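Local coordinates for protein BauA (Acinetobacter baumannii, PDB 6HCP) that probably carries ferric preacinetobactin across the bacterial outer membrane as a TonB-dependent siderophore receptor, at residues A[110-113]-A[114-117]. Numbering follows the deposited sequence.
Sequences ASST and NDMS
Ser112 and Asp115 bracket a single turn of 3-10 type in the plug domain, in the loop that joins strand 109-110 to strand 117-118 near the middle of the receptor. The turn is closed by its backbone: Asp115 N donates to Ser112 O at 2.9 Å. Ser112 also works with its side chain. With its hydroxyl turned anti to the backbone N (chi1 173°), OG reaches forward to accept from Asn114 N at 3.0 Å, the bond of an ST turn, laid over the 3-10 turn. The same oxygen lies against Asn114 CB at 3.3 Å, while Ser112 CB lies 3.7 Å from Asp115 OD2.

Thr113 and Asn114 occupy the bend itself. Thr113 OG1 passes 3.8 Å from Asn114 ND2 without bonding to it; instead both atoms meet the carbonyl oxygen of Phe127, which ties Thr113 and Asn114 to the backbone at Phe127. Asp115 spreads its carboxylate between two partners, OD1 to Ala154 N and OD2 to Ser156 OG, and Ser156 OG bonds Ser112 N as well. Met116 CG, set beside its own backbone N by chi1 (-58°), lies 3.6 Å from Thr113 O; the bend at chi3 (-66°) then brings Met116 CE back to 3.8 Å from Thr113 O, while the side chain packs on Val161 and Leu163 of strand 159-165.

In this largely buried bend the Thr113 hydroxyl, Asn114 ND2 and both Asp115 carboxylate oxygens thus have partners at Phe127, Ala154 and Ser156, and Ser156, bonded to residues at both ends of the turn, should hold it firmly in shape.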
loop_
_atom_site.group_PDB
_atom_site.type_symbol
_atom_site.label_atom_id
_atom_site.label_comp_id
_atom_site.label_asym_id
_atom_site.label_seq_id
_atom_site.Cartn_x
_atom_site.Cartn_y
_atom_site.Cartn_z
ATOM N N ALA A 110 18.860 -27.740 -9.787
ATOM C CA ALA A 110 18.437 -26.957 -10.941
ATOM C C ALA A 110 17.565 -27.828 -11.848
ATOM O O ALA A 110 17.814 -29.020 -12.034
ATOM C CB ALA A 110 19.641 -26.418 -11.680
ATOM N N SER A 111 16.496 -27.224 -12.370
ATOM C CA SER A 111 15.692 -27.795 -13.412
ATOM C C SER A 111 15.634 -26.805 -14.575
ATOM O O SER A 111 15.007 -25.747 -14.471
ATOM C CB SER A 111 14.304 -28.150 -12.925
ATOM O OG SER A 111 13.525 -28.702 -13.992
ATOM N N SER A 112 16.370 -27.112 -15.644
ATOM C CA SER A 112 16.608 -26.145 -16.724
ATOM C C SER A 112 15.326 -25.916 -17.524
ATOM O O SER A 112 14.607 -26.885 -17.881
ATOM C CB SER A 112 17.738 -26.620 -17.628
ATOM O OG SER A 112 17.876 -25.776 -18.769
ATOM N N THR A 113 15.117 -24.666 -17.936
ATOM C CA THR A 113 14.062 -24.332 -18.868
ATOM C C THR A 113 14.227 -25.127 -20.163
ATOM O O THR A 113 13.251 -25.415 -20.844
ATOM C CB THR A 113 14.029 -22.822 -19.127
ATOM O OG1 THR A 113 15.310 -22.384 -19.601
ATOM C CG2 THR A 113 13.640 -22.079 -17.869
ATOM N N ASN A 114 15.478 -25.410 -20.523
ATOM C CA ASN A 114 15.788 -26.123 -21.763
ATOM C C ASN A 114 15.226 -27.555 -21.757
ATOM O O ASN A 114 15.214 -28.198 -22.806
ATOM C CB ASN A 114 17.291 -26.335 -21.945
ATOM C CG ASN A 114 18.099 -25.116 -22.306
ATOM O OD1 ASN A 114 19.319 -25.231 -22.408
ATOM N ND2 ASN A 114 17.483 -23.940 -22.341
ATOM N N ASP A 115 14.878 -28.069 -20.568
ATOM C CA ASP A 115 14.597 -29.479 -20.327
ATOM C C ASP A 115 13.102 -29.753 -20.144
ATOM O O ASP A 115 12.710 -30.832 -19.695
ATOM C CB ASP A 115 15.392 -29.998 -19.124
ATOM C CG ASP A 115 16.884 -30.106 -19.415
ATOM O OD1 ASP A 115 17.244 -30.003 -20.606
ATOM O OD2 ASP A 115 17.680 -30.222 -18.455
ATOM N N MET A 116 12.246 -28.783 -20.467
ATOM C CA MET A 116 10.806 -29.045 -20.392
ATOM C C MET A 116 10.383 -29.890 -21.597
ATOM O O MET A 116 10.946 -29.737 -22.680
ATOM C CB MET A 116 10.005 -27.740 -20.409
ATOM C CG MET A 116 10.384 -26.810 -19.276
ATOM S SD MET A 116 9.181 -25.434 -19.247
ATOM C CE MET A 116 9.535 -24.627 -20.796
ATOM N N SER A 117 9.346 -30.704 -21.409
ATOM C CA SER A 117 8.762 -31.431 -22.503
ATOM C C SER A 117 7.421 -30.814 -22.904
ATOM O O SER A 117 6.782 -30.115 -22.105
ATOM C CB SER A 117 8.645 -32.892 -22.184
ATOM O OG SER A 117 7.925 -33.131 -20.985
#